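PDB 4H0O: acetate kinase from Entamoeba histolytica, which probably interconverts acetate and acetyl phosphate as a pyrophosphate-dependent acetate kinase of the ASKHA superfamily. Local coordinates for residues B[19-23]-B[24-28]; B[82-86]-B[87-91]; B[151-154]-B[155-158]. One frame throughout, in Å; residues are numbered along the deposited sequence.

Contact 1: B[19-23]-B[24-28]; sequences FNVGS and SSLTY
Asn20 O meets both the backbone and the side chain of Thr27. It accepts Thr27 N at 3.1 Å in a nearly straight bond (168°). Thr27 OG1 adds a weak bond to Asn20 O at 3.3 Å. The hydroxyl can do so because OG1 sits between its own N and carbonyl carbon (chi1 68°). The same OG1 packs 3.2 Å from Asn20 CB, and the two side chains lie alongside each other, pointing the same way. Asn20 N returns a bond to Thr27 O at 2.9 Å, which closes the hydrogen-bonded antiparallel pair of this beta hairpin. On the face that carries Phe19, Val21 and Leu26, the two methyls of Leu26 reach Phe19 and Val21. Its CD2 lies 3.8 Å from Phe19 CD1, and its CD1 lies 4.1 Å from Val21 CG2. Leu26 CD1 also comes near Asn20 O. Towards the turn, Gly22 N gives Ser25 O only a weak bond. Further out, Asn20 ND2 is held by Glu391 and weakly by Glu390. Asn20 and Glu390 are both predicted magnesium ligands. The Phe19, Val21, Leu26 and Tyr28 face packs against helices 73-86 and 129-143, while strands 36-44 and 93-98 flank the hairpin.

Contact 2: B[82-86]-B[87-91]; sequences QFLKE and NHISI
Phe83 O is gripped by two N-H groups of Asn87. The amide nitrogen Asn87 ND2 gives the straighter bond to Phe83 O, at 3.1 Å and 169°. Asn87 N adds a weak one to Phe83 O at 3.0 Å and shares itself weakly with Leu84 O. A Schellman motif ends helix 73-86 here and leads into the loop before strand 93-98. Asn87 is the first residue to leave helical backbone angles, and His88 follows with positive phi (60°). That turn brings Ile89 N back to Leu84 O at 2.8 Å. His88 N reaches Lys85 O at 3.1 Å, from well above the plane of that carbonyl group. The carbonyls of Phe83, Leu84 and Lys85 thus find donors in Asn87, Ile89 and His88. Asn87 CG is anti to its carbonyl carbon (chi1 -75°), which turns the amide back over the Phe83 ring. Asn87 ND2 stands 3.3 Å above one ring face, nearer the ring's edge than its centre. Phe83 O lies close to the amide plane of Asn87, in line with one of the two N-H groups of ND2. The Phe83 ring also stacks with His57. A hydrophobic contact accompanies the Schellman bonds: Leu84 CB lies 4.1 Å from Ile89 CB. Further along the loop, the leucine side chain crosses that of Ile91 at about a right angle, and Leu84 CD1 meets Ile91 CD1 at 3.5 Å.

Contact 3: B[151-154]-B[155-158]; sequences VAID and TAFH
Ile153 lays its CG2 methyl against the side chains of Thr155 and Ala156. CG2 of Ile153 is 3.2 Å from Thr155 OG1 and 4.0 Å from Ala156 CB. CG2 lies on the carbonyl side of Ile153, opposite its N, and so faces the turn; CG1 (chi1 -75°) lies beside the N. The hydroxyl of Thr155 accepts Gly101 N; its contact with the methyl is packing. The backbone here makes a type I beta turn from Ile153 to Ala156. Its closing bond, Ala156 N to Ile153 O, is weak at 3.3 Å. Ile153 O has a second partner in a water, which donates to it at 2.8 Å. The same water accepts Phe157 N at 3.0 Å. It thus ties the end of the strand to the residue just past the turn.

Asp154, the predicted proton donor/acceptor, occupies the second position of this turn. Its carboxylate is positioned by backbone groups: OD2 accepts His184 N, and OD1 takes a weak bond from Leu186 N. Arg97 makes a long, weak ion pair with OD2. His158 is held at both ring nitrogens, by Ser226 OG and Phe183 O. In the sheet, strand 148-153 runs between strands 93-98 and 109-110. Beyond the turn, Phe157 packs on helix 185-195, and His158 touches Thr229 of strand 225-229, the outermost strand on one side of the second sheet within this chain.

In the fold
Contacts 1 and 3 both reach the same mixed sheet, where strand 93-98 runs between strands 16-21 and 148-153. Their centres are 19 Å apart and their nearest atoms about 9 Å. Arg97, the predicted substrate-binding residue, lies between them: its side chain is about 5 Å from that of Asn20 and about 4 Å from that of Asp154. Asn20, on the hairpin strand, and Asp154, just after strand 148-153, probably serve one active site. Contact 2 lies away from it, its centre 29 Å from that of contact 3. It does touch contact 1: Tyr28 OH, hydrogen-bonded to His57 ND1, packs 3.9 Å from both Leu84 CD2 and Phe83 CE2, joining the hairpin to the end of helix 73-86.

Contact 1: B[19-23]-B[24-28]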
loop_
_atom_site.group_PDB
_atom_site.type_symbol
_atom_site.label_atom_id
_atom_site.label_comp_id
_atom_site.label_asym_id
_atom_site.label_seq_id
_atom_site.Cartn_x
_atom_site.Cartn_y
_atom_site.Cartn_z
ATOM N N PHE B 19 -25.137 5.582 -23.777
ATOM C CA PHE B 19 -24.531 4.358 -24.289
ATOM C C PHE B 19 -23.659 3.690 -23.231
ATOM O O PHE B 19 -22.807 4.335 -22.618
ATOM C CB PHE B 19 -23.700 4.646 -25.539
ATOM C CG PHE B 19 -24.513 4.776 -26.797
ATOM C CD1 PHE B 19 -25.259 3.705 -27.266
ATOM C CD2 PHE B 19 -24.513 5.959 -27.521
ATOM C CE1 PHE B 19 -26.004 3.818 -28.428
ATOM C CE2 PHE B 19 -25.251 6.077 -28.686
ATOM C CZ PHE B 19 -25.999 5.006 -29.139
ATOM N N ASN B 20 -23.879 2.397 -23.020
ATOM C CA ASN B 20 -23.048 1.619 -22.113
ATOM C C ASN B 20 -22.310 0.529 -22.889
ATOM O O ASN B 20 -22.891 -0.503 -23.234
ATOM C CB ASN B 20 -23.903 1.004 -21.004
ATOM C CG ASN B 20 -23.072 0.453 -19.859
ATOM O OD1 ASN B 20 -21.846 0.368 -19.947
ATOM N ND2 ASN B 20 -23.743 0.066 -18.778
ATOM N N VAL B 21 -21.034 0.772 -23.182
ATOM C CA VAL B 21 -20.231 -0.188 -23.936
ATOM C C VAL B 21 -19.886 -1.397 -23.068
ATOM O O VAL B 21 -19.258 -1.259 -22.015
ATOM C CB VAL B 21 -18.929 0.445 -24.473
ATOM C CG1 VAL B 21 -18.120 -0.583 -25.236
ATOM C CG2 VAL B 21 -19.243 1.623 -25.377
ATOM N N GLY B 22 -20.307 -2.579 -23.508
ATOM C CA GLY B 22 -19.999 -3.807 -22.797
ATOM C C GLY B 22 -18.960 -4.634 -23.530
ATOM O O GLY B 22 -18.385 -4.185 -24.524
ATOM N N SER B 23 -18.718 -5.849 -23.047
ATOM C CA SER B 23 -17.704 -6.717 -23.638
ATOM C C SER B 23 -18.198 -7.448 -24.889
ATOM O O SER B 23 -17.541 -7.418 -25.931
ATOM C CB SER B 23 -17.181 -7.716 -22.601
ATOM O OG SER B 23 -18.244 -8.435 -21.999
ATOM N N SER B 24 -19.350 -8.103 -24.785
ATOM C CA SER B 24 -19.895 -8.863 -25.909
ATOM C C SER B 24 -21.015 -8.106 -26.623
ATOM O O SER B 24 -21.460 -8.509 -27.702
ATOM C CB SER B 24 -20.411 -10.226 -25.439
ATOM O OG SER B 24 -21.795 -10.168 -25.139
ATOM N N SER B 25 -21.469 -7.009 -26.025
ATOM C CA SER B 25 -22.583 -6.258 -26.590
ATOM C C SER B 25 -22.583 -4.791 -26.176
ATOM O O SER B 25 -21.838 -4.381 -25.284
ATOM C CB SER B 25 -23.910 -6.893 -26.176
ATOM O OG SER B 25 -24.189 -6.635 -24.812
ATOM N N LEU B 26 -23.430 -4.010 -26.838
ATOM C CA LEU B 26 -23.665 -2.622 -26.467
ATOM C C LEU B 26 -25.075 -2.503 -25.904
ATOM O O LEU B 26 -26.025 -3.026 -26.489
ATOM C CB LEU B 26 -23.518 -1.710 -27.689
ATOM C CG LEU B 26 -23.907 -0.244 -27.495
ATOM C CD1 LEU B 26 -22.981 0.415 -26.491
ATOM C CD2 LEU B 26 -23.897 0.519 -28.815
ATOM N N THR B 27 -25.210 -1.835 -24.762
ATOM C CA THR B 27 -26.524 -1.550 -24.196
ATOM C C THR B 27 -26.776 -0.045 -24.186
ATOM O O THR B 27 -25.835 0.746 -24.274
ATOM C CB THR B 27 -26.669 -2.099 -22.764
ATOM O OG1 THR B 27 -25.816 -1.362 -21.880
ATOM C CG2 THR B 27 -26.297 -3.571 -22.717
ATOM N N TYR B 28 -28.043 0.347 -24.077
ATOM C CA TYR B 28 -28.396 1.762 -24.043
ATOM C C TYR B 28 -29.648 1.999 -23.215
ATOM O O TYR B 28 -30.461 1.094 -23.027
ATOM C CB TYR B 28 -28.611 2.314 -25.457
ATOM C CG TYR B 28 -29.976 2.007 -26.046
ATOM C CD1 TYR B 28 -30.200 0.831 -26.750
ATOM C CD2 TYR B 28 -31.035 2.901 -25.911
ATOM C CE1 TYR B 28 -31.438 0.552 -27.295
ATOM C CE2 TYR B 28 -32.278 2.627 -26.445
ATOM C CZ TYR B 28 -32.473 1.453 -27.138
ATOM O OH TYR B 28 -33.707 1.180 -27.676
#

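Contact 2: B[82-86]-B[87-91]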
loop_
_atom_site.group_PDB
_atom_site.type_symbol
_atom_site.label_atom_id
_atom_site.label_comp_id
_atom_site.label_asym_id
_atom_site.label_seq_id
_atom_site.Cartn_x
_atom_site.Cartn_y
_atom_site.Cartn_z
ATOM N N GLN B 82 -31.032 4.497 -35.328
ATOM C CA GLN B 82 -32.003 4.340 -36.404
ATOM C C GLN B 82 -33.358 3.857 -35.882
ATOM O O GLN B 82 -34.404 4.342 -36.314
ATOM C CB GLN B 82 -31.461 3.375 -37.462
ATOM C CG GLN B 82 -32.475 2.944 -38.511
ATOM C CD GLN B 82 -31.824 2.212 -39.670
ATOM O OE1 GLN B 82 -30.704 2.534 -40.070
ATOM N NE2 GLN B 82 -32.522 1.219 -40.212
ATOM N N PHE B 83 -33.332 2.909 -34.948
ATOM C CA PHE B 83 -34.554 2.380 -34.351
ATOM C C PHE B 83 -35.343 3.467 -33.634
ATOM O O PHE B 83 -36.570 3.516 -33.726
ATOM C CB PHE B 83 -34.226 1.252 -33.370
ATOM C CG PHE B 83 -35.377 0.858 -32.474
ATOM C CD1 PHE B 83 -36.331 -0.054 -32.905
ATOM C CD2 PHE B 83 -35.493 1.384 -31.194
ATOM C CE1 PHE B 83 -37.384 -0.424 -32.081
ATOM C CE2 PHE B 83 -36.545 1.019 -30.366
ATOM C CZ PHE B 83 -37.489 0.116 -30.811
ATOM N N LEU B 84 -34.634 4.325 -32.907
ATOM C CA LEU B 84 -35.268 5.382 -32.127
ATOM C C LEU B 84 -35.922 6.430 -33.030
ATOM O O LEU B 84 -36.986 6.962 -32.705
ATOM C CB LEU B 84 -34.251 6.031 -31.184
ATOM C CG LEU B 84 -33.621 5.077 -30.166
ATOM C CD1 LEU B 84 -32.420 5.704 -29.473
ATOM C CD2 LEU B 84 -34.655 4.633 -29.140
ATOM N N LYS B 85 -35.280 6.720 -34.160
ATOM C CA LYS B 85 -35.837 7.636 -35.149
ATOM C C LYS B 85 -37.116 7.064 -35.746
ATOM O O LYS B 85 -38.124 7.762 -35.854
ATOM C CB LYS B 85 -34.817 7.913 -36.257
ATOM C CG LYS B 85 -33.688 8.854 -35.858
ATOM C CD LYS B 85 -32.683 9.018 -36.994
ATOM C CE LYS B 85 -31.642 10.079 -36.668
ATOM N NZ LYS B 85 -30.627 10.217 -37.750
ATOM N N GLU B 86 -37.071 5.788 -36.122
ATOM C CA GLU B 86 -38.221 5.116 -36.724
ATOM C C GLU B 86 -39.406 4.977 -35.766
ATOM O O GLU B 86 -40.552 4.858 -36.200
ATOM C CB GLU B 86 -37.817 3.748 -37.286
ATOM C CG GLU B 86 -36.980 3.824 -38.562
ATOM C CD GLU B 86 -36.553 2.458 -39.071
ATOM O OE1 GLU B 86 -36.799 1.454 -38.367
ATOM O OE2 GLU B 86 -35.972 2.388 -40.174
ATOM N N ASN B 87 -39.133 4.994 -34.465
ATOM C CA ASN B 87 -40.200 4.921 -33.472
ATOM C C ASN B 87 -40.473 6.256 -32.774
ATOM O O ASN B 87 -41.094 6.290 -31.711
ATOM C CB ASN B 87 -39.918 3.821 -32.446
ATOM C CG ASN B 87 -40.162 2.433 -33.002
ATOM O OD1 ASN B 87 -41.230 1.851 -32.801
ATOM N ND2 ASN B 87 -39.174 1.895 -33.709
ATOM N N HIS B 88 -40.000 7.344 -33.378
ATOM C CA HIS B 88 -40.303 8.701 -32.920
ATOM C C HIS B 88 -39.865 9.007 -31.486
ATOM O O HIS B 88 -40.568 9.698 -30.744
ATOM C CB HIS B 88 -41.790 9.018 -33.112
ATOM C CG HIS B 88 -42.247 8.915 -34.534
ATOM N ND1 HIS B 88 -41.982 9.888 -35.475
ATOM C CD2 HIS B 88 -42.950 7.952 -35.179
ATOM C CE1 HIS B 88 -42.503 9.530 -36.635
ATOM N NE2 HIS B 88 -43.095 8.359 -36.482
ATOM N N ILE B 89 -38.704 8.483 -31.106
ATOM C CA ILE B 89 -38.027 8.909 -29.890
ATOM C C ILE B 89 -36.974 9.942 -30.286
ATOM O O ILE B 89 -35.895 9.584 -30.767
ATOM C CB ILE B 89 -37.336 7.728 -29.168
ATOM C CG1 ILE B 89 -38.314 6.567 -28.957
ATOM C CG2 ILE B 89 -36.722 8.190 -27.850
ATOM C CD1 ILE B 89 -39.536 6.919 -28.132
ATOM N N SER B 90 -37.292 11.221 -30.107
ATOM C CA SER B 90 -36.346 12.286 -30.443
ATOM C C SER B 90 -35.322 12.458 -29.322
ATOM O O SER B 90 -35.652 12.323 -28.139
ATOM C CB SER B 90 -37.074 13.605 -30.709
ATOM O OG SER B 90 -37.504 14.205 -29.505
ATOM N N ILE B 91 -34.081 12.753 -29.699
ATOM C CA ILE B 91 -32.969 12.760 -28.753
ATOM C C ILE B 91 -32.281 14.122 -28.686
ATOM O O ILE B 91 -31.801 14.638 -29.699
ATOM C CB ILE B 91 -31.951 11.663 -29.121
ATOM C CG1 ILE B 91 -32.616 10.286 -29.022
ATOM C CG2 ILE B 91 -30.720 11.735 -28.227
ATOM C CD1 ILE B 91 -31.875 9.199 -29.745
#

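Contact 3: B[151-154]-B[155-158]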
loop_
_atom_site.group_PDB
_atom_site.type_symbol
_atom_site.label_atom_id
_atom_site.label_comp_id
_atom_site.label_asym_id
_atom_site.label_seq_id
_atom_site.Cartn_x
_atom_site.Cartn_y
_atom_site.Cartn_z
ATOM N N VAL B 151 -18.924 13.534 -22.937
ATOM C CA VAL B 151 -18.189 12.358 -22.503
ATOM C C VAL B 151 -17.867 12.455 -21.012
ATOM O O VAL B 151 -17.233 13.409 -20.557
ATOM C CB VAL B 151 -16.911 12.139 -23.352
ATOM C CG1 VAL B 151 -16.058 13.397 -23.395
ATOM C CG2 VAL B 151 -16.118 10.962 -22.833
ATOM N N ALA B 152 -18.348 11.481 -20.247
ATOM C CA ALA B 152 -18.055 11.423 -18.820
ATOM C C ALA B 152 -16.729 10.691 -18.612
ATOM O O ALA B 152 -16.620 9.508 -18.935
ATOM C CB ALA B 152 -19.171 10.719 -18.085
ATOM N N ILE B 153 -15.727 11.391 -18.081
ATOM C CA ILE B 153 -14.392 10.810 -17.921
ATOM C C ILE B 153 -14.164 10.249 -16.510
ATOM O O ILE B 153 -14.277 10.970 -15.518
ATOM C CB ILE B 153 -13.275 11.822 -18.278
ATOM C CG1 ILE B 153 -13.174 12.008 -19.794
ATOM C CG2 ILE B 153 -11.934 11.339 -17.766
ATOM C CD1 ILE B 153 -14.110 13.041 -20.353
ATOM N N ASP B 154 -13.817 8.967 -16.433
ATOM C CA ASP B 154 -13.719 8.263 -15.155
ATOM C C ASP B 154 -12.523 8.702 -14.305
ATOM O O ASP B 154 -12.459 8.388 -13.118
ATOM C CB ASP B 154 -13.663 6.751 -15.395
ATOM C CG ASP B 154 -14.214 5.951 -14.230
ATOM O OD1 ASP B 154 -15.265 6.346 -13.680
ATOM O OD2 ASP B 154 -13.601 4.921 -13.868
ATOM N N THR B 155 -11.586 9.433 -14.905
ATOM C CA THR B 155 -10.377 9.859 -14.199
ATOM C C THR B 155 -10.411 11.323 -13.758
ATOM O O THR B 155 -9.566 11.756 -12.976
ATOM C CB THR B 155 -9.107 9.637 -15.056
ATOM O OG1 THR B 155 -9.279 10.245 -16.341
ATOM C CG2 THR B 155 -8.838 8.158 -15.240
ATOM N N ALA B 156 -11.387 12.074 -14.262
ATOM C CA ALA B 156 -11.444 13.524 -14.055
ATOM C C ALA B 156 -11.652 13.972 -12.602
ATOM O O ALA B 156 -11.072 14.971 -12.177
ATOM C CB ALA B 156 -12.504 14.147 -14.956
ATOM N N PHE B 157 -12.481 13.245 -11.853
ATOM C CA PHE B 157 -12.799 13.608 -10.467
ATOM C C PHE B 157 -11.547 13.716 -9.604
ATOM O O PHE B 157 -11.518 14.465 -8.630
ATOM C CB PHE B 157 -13.779 12.598 -9.848
ATOM C CG PHE B 157 -14.163 12.903 -8.415
ATOM C CD1 PHE B 157 -14.798 14.093 -8.084
ATOM C CD2 PHE B 157 -13.915 11.980 -7.405
ATOM C CE1 PHE B 157 -15.161 14.366 -6.767
ATOM C CE2 PHE B 157 -14.277 12.247 -6.087
ATOM C CZ PHE B 157 -14.901 13.441 -5.769
ATOM N N HIS B 158 -10.511 12.973 -9.977
ATOM C CA HIS B 158 -9.286 12.917 -9.192
ATOM C C HIS B 158 -8.251 13.963 -9.611
ATOM O O HIS B 158 -7.087 13.882 -9.212
ATOM C CB HIS B 158 -8.679 11.514 -9.272
ATOM C CG HIS B 158 -9.599 10.434 -8.802
ATOM N ND1 HIS B 158 -10.102 10.386 -7.519
ATOM C CD2 HIS B 158 -10.101 9.346 -9.441
ATOM C CE1 HIS B 158 -10.877 9.323 -7.389
ATOM N NE2 HIS B 158 -10.891 8.675 -8.539
HETATM O O HOH W 1 -14.645 11.447 -12.814
#